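Emp47p (form2) (Saccharomyces cerevisiae, PDB 2A6Z) acts as a calcium-independent lectin-type cargo receptor that takes part in glycoprotein secretion and is required for Emp46p to leave the endoplasmic reticulum. Local coordinates at residues V112-L126 / I138-Q151. Residues are numbered along the deposited sequence; the frame is centred on the assembly and turned at random. Where two conformers were deposited one is given.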
loop_
_atom_site.group_PDB
_atom_site.type_symbol
_atom_site.label_atom_id
_atom_site.label_comp_id
_atom_site.label_asym_id
_atom_site.label_seq_id
_atom_site.Cartn_x
_atom_site.Cartn_y
_atom_site.Cartn_z
ATOM N N VAL A 112 1.426 -0.077 -7.114
ATOM C CA VAL A 112 2.156 0.913 -7.880
ATOM C C VAL A 112 3.326 0.188 -8.538
ATOM O O VAL A 112 4.178 -0.411 -7.883
ATOM C CB VAL A 112 2.620 2.090 -6.999
ATOM C CG1 VAL A 112 3.515 3.015 -7.794
ATOM C CG2 VAL A 112 1.420 2.817 -6.408
ATOM N N ASP A 113 3.337 0.220 -9.877
ATOM C CA ASP A 113 4.395 -0.473 -10.635
ATOM C C ASP A 113 4.416 0.084 -12.026
ATOM O O ASP A 113 3.622 0.963 -12.420
ATOM C CB ASP A 113 4.275 -1.999 -10.593
ATOM C CG ASP A 113 3.456 -2.557 -11.753
ATOM O OD1 ASP A 113 2.327 -2.066 -11.978
ATOM O OD2 ASP A 113 3.991 -3.453 -12.465
ATOM N N ASN A 114 5.363 -0.428 -12.850
ATOM C CA ASN A 114 5.509 0.113 -14.194
ATOM C C ASN A 114 5.649 -1.000 -15.243
ATOM O O ASN A 114 6.034 -0.694 -16.378
ATOM C CB ASN A 114 6.638 1.119 -14.289
ATOM C CG ASN A 114 8.027 0.525 -14.206
ATOM O OD1 ASN A 114 8.192 -0.682 -14.221
ATOM N ND2 ASN A 114 9.006 1.413 -14.080
ATOM N N ASN A 115 5.398 -2.251 -14.877
ATOM C CA ASN A 115 5.621 -3.379 -15.791
ATOM C C ASN A 115 4.425 -3.722 -16.665
ATOM O O ASN A 115 4.547 -4.662 -17.459
ATOM C CB ASN A 115 6.055 -4.610 -14.974
ATOM C CG ASN A 115 6.947 -5.550 -15.799
ATOM O OD1 ASN A 115 7.732 -5.119 -16.645
ATOM N ND2 ASN A 115 6.819 -6.813 -15.502
ATOM N N GLY A 116 3.309 -3.015 -16.515
ATOM C CA GLY A 116 2.133 -3.296 -17.292
ATOM C C GLY A 116 2.096 -2.464 -18.580
ATOM O O GLY A 116 2.984 -1.680 -18.879
ATOM N N PRO A 117 1.033 -2.661 -19.342
ATOM C CA PRO A 117 0.958 -2.128 -20.729
ATOM C C PRO A 117 0.768 -0.644 -20.794
ATOM O O PRO A 117 0.893 -0.087 -21.897
ATOM C CB PRO A 117 -0.211 -2.885 -21.351
ATOM C CG PRO A 117 -1.016 -3.382 -20.232
ATOM C CD PRO A 117 -0.102 -3.567 -19.033
ATOM N N LEU A 118 0.476 0.020 -19.680
ATOM C CA LEU A 118 0.206 1.476 -19.664
ATOM C C LEU A 118 1.396 2.228 -19.067
ATOM O O LEU A 118 1.308 3.451 -18.958
ATOM C CB LEU A 118 -1.045 1.835 -18.867
ATOM C CG LEU A 118 -2.311 1.034 -19.249
ATOM C CD1 LEU A 118 -3.441 1.546 -18.400
ATOM C CD2 LEU A 118 -2.573 1.028 -20.737
ATOM N N GLY A 119 2.479 1.514 -18.686
ATOM C CA GLY A 119 3.578 2.187 -17.995
ATOM C C GLY A 119 3.242 2.430 -16.530
ATOM O O GLY A 119 2.407 1.703 -15.958
ATOM N N PRO A 120 3.894 3.404 -15.877
ATOM C CA PRO A 120 3.702 3.624 -14.417
ATOM C C PRO A 120 2.249 3.910 -14.093
ATOM O O PRO A 120 1.631 4.870 -14.615
ATOM C CB PRO A 120 4.618 4.800 -14.143
ATOM C CG PRO A 120 5.645 4.777 -15.232
ATOM C CD PRO A 120 4.899 4.294 -16.462
ATOM N N THR A 121 1.711 3.105 -13.167
ATOM C CA THR A 121 0.316 3.180 -12.789
ATOM C C THR A 121 0.151 2.947 -11.283
ATOM O O THR A 121 1.013 2.327 -10.627
ATOM C CB THR A 121 -0.549 2.125 -13.497
ATOM O OG1 THR A 121 0.068 0.824 -13.444
ATOM C CG2 THR A 121 -0.745 2.441 -14.972
ATOM N N LEU A 122 -1.006 3.391 -10.792
ATOM C CA LEU A 122 -1.604 2.918 -9.536
ATOM C C LEU A 122 -2.838 2.158 -9.932
ATOM O O LEU A 122 -3.731 2.685 -10.603
ATOM C CB LEU A 122 -1.904 4.110 -8.600
ATOM C CG LEU A 122 -2.333 3.644 -7.179
ATOM C CD1 LEU A 122 -2.094 4.818 -6.228
ATOM C CD2 LEU A 122 -3.799 3.219 -7.066
ATOM N N ARG A 123 -2.926 0.906 -9.493
ATOM C CA ARG A 123 -4.017 0.025 -9.861
ATOM C C ARG A 123 -4.677 -0.540 -8.608
ATOM O O ARG A 123 -4.008 -0.891 -7.619
ATOM C CB ARG A 123 -3.486 -1.162 -10.678
ATOM C CG ARG A 123 -3.058 -0.753 -12.086
ATOM C CD ARG A 123 -2.151 -1.816 -12.740
ATOM N NE ARG A 123 -1.828 -1.357 -14.144
ATOM C CZ ARG A 123 -2.559 -1.595 -15.209
ATOM N NH1 ARG A 123 -3.704 -2.299 -15.138
ATOM N NH2 ARG A 123 -2.137 -1.120 -16.395
ATOM N N GLY A 124 -5.988 -0.704 -8.694
ATOM C CA GLY A 124 -6.750 -1.435 -7.643
ATOM C C GLY A 124 -7.048 -2.845 -8.129
ATOM O O GLY A 124 -7.470 -3.076 -9.264
ATOM N N GLN A 125 -6.839 -3.774 -7.206
ATOM C CA GLN A 125 -7.089 -5.179 -7.431
ATOM C C GLN A 125 -7.955 -5.729 -6.257
ATOM O O GLN A 125 -7.729 -5.296 -5.105
ATOM C CB GLN A 125 -5.807 -6.028 -7.494
ATOM C CG GLN A 125 -4.677 -5.408 -8.319
ATOM C CD GLN A 125 -4.813 -5.336 -9.812
ATOM O OE1 GLN A 125 -4.467 -4.318 -10.408
ATOM N NE2 GLN A 125 -5.271 -6.426 -10.452
ATOM N N LEU A 126 -8.850 -6.641 -6.555
ATOM C CA LEU A 126 -9.699 -7.258 -5.507
ATOM C C LEU A 126 -9.568 -8.766 -5.605
ATOM O O LEU A 126 -9.427 -9.332 -6.674
ATOM C CB LEU A 126 -11.169 -6.931 -5.747
ATOM C CG LEU A 126 -11.504 -5.452 -5.582
ATOM C CD1 LEU A 126 -12.776 -5.128 -6.330
ATOM C CD2 LEU A 126 -11.507 -5.069 -4.084
ATOM N N ILE A 138 -2.741 -9.782 -14.019
ATOM C CA ILE A 138 -3.035 -8.704 -13.059
ATOM C C ILE A 138 -3.443 -7.406 -13.747
ATOM O O ILE A 138 -4.357 -6.747 -13.251
ATOM C CB ILE A 138 -1.809 -8.539 -12.148
ATOM C CG1 ILE A 138 -2.144 -7.707 -10.902
ATOM C CG2 ILE A 138 -0.537 -8.050 -12.857
ATOM C CD1 ILE A 138 -1.096 -7.912 -9.799
ATOM N N TYR A 139 -2.797 -7.049 -14.864
ATOM C CA TYR A 139 -3.127 -5.747 -15.453
ATOM C C TYR A 139 -4.527 -5.735 -16.074
ATOM O O TYR A 139 -5.265 -4.747 -15.978
ATOM C CB TYR A 139 -2.046 -5.317 -16.484
ATOM C CG TYR A 139 -0.680 -5.319 -15.792
ATOM C CD1 TYR A 139 -0.400 -4.435 -14.736
ATOM C CD2 TYR A 139 0.318 -6.242 -16.150
ATOM C CE1 TYR A 139 0.823 -4.439 -14.095
ATOM C CE2 TYR A 139 1.523 -6.250 -15.495
ATOM C CZ TYR A 139 1.768 -5.357 -14.466
ATOM O OH TYR A 139 2.993 -5.410 -13.843
ATOM N N ASP A 140 -4.899 -6.859 -16.671
ATOM C CA ASP A 140 -6.272 -6.937 -17.225
ATOM C C ASP A 140 -7.308 -7.013 -16.125
ATOM O O ASP A 140 -8.487 -6.612 -16.351
ATOM C CB ASP A 140 -6.372 -8.146 -18.112
ATOM C CG ASP A 140 -7.062 -7.911 -19.396
ATOM O OD1 ASP A 140 -7.001 -8.706 -20.333
ATOM O OD2 ASP A 140 -7.830 -6.927 -19.338
ATOM N N GLN A 141 -6.914 -7.497 -14.946
ATOM C CA GLN A 141 -7.862 -7.728 -13.843
ATOM C C GLN A 141 -7.966 -6.534 -12.907
ATOM O O GLN A 141 -8.840 -6.564 -12.042
ATOM C CB GLN A 141 -7.490 -9.015 -13.063
ATOM C CG GLN A 141 -7.690 -10.216 -14.016
ATOM C CD GLN A 141 -7.748 -11.607 -13.541
ATOM O OE1 GLN A 141 -7.148 -11.772 -12.492
ATOM N NE2 GLN A 141 -8.398 -12.519 -14.280
ATOM N N SER A 142 -7.184 -5.458 -13.090
ATOM C CA SER A 142 -7.400 -4.250 -12.249
ATOM C C SER A 142 -8.843 -3.818 -12.375
ATOM O O SER A 142 -9.367 -3.729 -13.498
ATOM C CB SER A 142 -6.506 -3.129 -12.755
ATOM O OG SER A 142 -5.158 -3.533 -12.866
ATOM N N PHE A 143 -9.484 -3.503 -11.241
ATOM C CA PHE A 143 -10.853 -2.983 -11.353
ATOM C C PHE A 143 -10.838 -1.504 -11.654
ATOM O O PHE A 143 -11.869 -1.001 -12.109
ATOM C CB PHE A 143 -11.725 -3.311 -10.117
ATOM C CG PHE A 143 -11.310 -2.601 -8.822
ATOM C CD1 PHE A 143 -11.844 -1.338 -8.551
ATOM C CD2 PHE A 143 -10.414 -3.180 -7.927
ATOM C CE1 PHE A 143 -11.471 -0.651 -7.399
ATOM C CE2 PHE A 143 -10.056 -2.478 -6.753
ATOM C CZ PHE A 143 -10.587 -1.232 -6.498
ATOM N N ALA A 144 -9.724 -0.830 -11.394
ATOM C CA ALA A 144 -9.611 0.605 -11.614
ATOM C C ALA A 144 -8.121 0.924 -11.649
ATOM O O ALA A 144 -7.321 0.183 -11.094
ATOM C CB ALA A 144 -10.325 1.390 -10.526
ATOM N N SER A 145 -7.789 2.049 -12.274
ATOM C CA SER A 145 -6.390 2.443 -12.348
ATOM C C SER A 145 -6.264 3.874 -12.766
ATOM O O SER A 145 -7.213 4.481 -13.303
ATOM C CB SER A 145 -5.637 1.530 -13.330
ATOM O OG SER A 145 -6.176 1.752 -14.670
ATOM N N CYS A 146 -5.068 4.427 -12.555
ATOM C CA CYS A 146 -4.678 5.684 -13.162
ATOM C C CYS A 146 -3.206 5.615 -13.506
ATOM O O CYS A 146 -2.437 4.843 -12.918
ATOM C CB CYS A 146 -4.986 6.893 -12.264
ATOM S SG CYS A 146 -4.019 6.950 -10.736
ATOM N N LEU A 147 -2.794 6.484 -14.440
ATOM C CA LEU A 147 -1.362 6.715 -14.629
ATOM C C LEU A 147 -0.817 7.405 -13.397
ATOM O O LEU A 147 -1.461 8.288 -12.817
ATOM C CB LEU A 147 -1.134 7.588 -15.875
ATOM C CG LEU A 147 -1.724 7.017 -17.171
ATOM C CD1 LEU A 147 -1.428 7.988 -18.319
ATOM C CD2 LEU A 147 -1.190 5.631 -17.480
ATOM N N MET A 148 0.392 7.000 -12.992
ATOM C CA MET A 148 1.042 7.600 -11.843
ATOM C C MET A 148 2.549 7.443 -11.980
ATOM O O MET A 148 3.084 6.345 -11.850
ATOM C CB MET A 148 0.586 6.932 -10.536
ATOM C CG MET A 148 1.216 7.733 -9.393
ATOM S SD MET A 148 1.071 6.778 -7.822
ATOM C CE MET A 148 2.113 7.787 -6.782
ATOM N N GLY A 149 3.243 8.567 -12.231
ATOM C CA GLY A 149 4.706 8.487 -12.244
ATOM C C GLY A 149 5.216 8.455 -10.776
ATOM O O GLY A 149 4.737 9.179 -9.899
ATOM N N TYR A 150 6.170 7.596 -10.512
ATOM C CA TYR A 150 6.691 7.425 -9.143
ATOM C C TYR A 150 8.195 7.242 -9.086
ATOM O O TYR A 150 8.785 7.411 -8.021
ATOM C CB TYR A 150 5.962 6.280 -8.370
ATOM C CG TYR A 150 6.242 4.970 -9.050
ATOM C CD1 TYR A 150 7.302 4.139 -8.619
ATOM C CD2 TYR A 150 5.473 4.524 -10.146
ATOM C CE1 TYR A 150 7.591 2.952 -9.226
ATOM C CE2 TYR A 150 5.802 3.317 -10.757
ATOM C CZ TYR A 150 6.837 2.515 -10.309
ATOM O OH TYR A 150 7.102 1.373 -10.981
ATOM N N GLN A 151 8.864 6.791 -10.153
ATOM C CA GLN A 151 10.270 6.420 -9.992
ATOM C C GLN A 151 11.144 7.636 -9.924
ATOM O O GLN A 151 10.850 8.673 -10.523
ATOM C CB GLN A 151 10.823 5.590 -11.199
ATOM C CG GLN A 151 10.267 4.168 -11.183
ATOM C CD GLN A 151 11.032 3.342 -12.186
ATOM O OE1 GLN A 151 11.278 3.777 -13.296
ATOM N NE2 GLN A 151 11.413 2.137 -11.801
HETATM O O HOH W 1 8.785 4.420 -14.307
HETATM O O HOH W 2 -9.378 -7.040 -9.406
#
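Tyr-139 lays its ring over the backbone of Gly-116, whose CA stands 3.4 Å from the ring centroid, a CH-pi contact; its own neighbour Ile-138 puts CG2 over the opposite face. Tyr-139 OH donates to Asp-113 OD2 (2.6 Å) on the syn side, carboxylate and ring nearly coplanar, while Asn-115 N reaches the same oxygen from above the carboxylate plane and closes an Asx turn. Arg-123, extended from CG to NE, sets its guanidinium steeply against the Tyr-139 ring edge, with Tyr-139 CD1 over one guanidinium face. Arg-123 NH1 donates to Ser-142 OG (3.0 Å), which lies in the guanidinium plane, and Ser-142 OG in turn donates a hydrogen bond to Gln-125 OE1 (2.7 Å), in the amide carbonyl plane on a lone pair; bent at chi2 (-71°), the Gln-125 chain also brings NE2 to Ile-138 O (3.0 Å). Strand 144-147 is an edge strand of one sheet of the legume-lectin-like beta sandwich, pairing antiparallel with 121-126 through Leu-122 and Cys-146, bonded in both directions. Cys-146 is tied by a disulfide to Cys-180 of the other sheet, and Leu-122 packs on strands 170-175 and 178-183 there. Past the end of strand 144-147, Tyr-150 takes Val-112 CG1 over one ring face, a CH-pi contact 3.6 Å from the centroid. A water links Asn-114 ND2 with Gln-151 OE1, and both atoms also bond to the backbone of Gly-76.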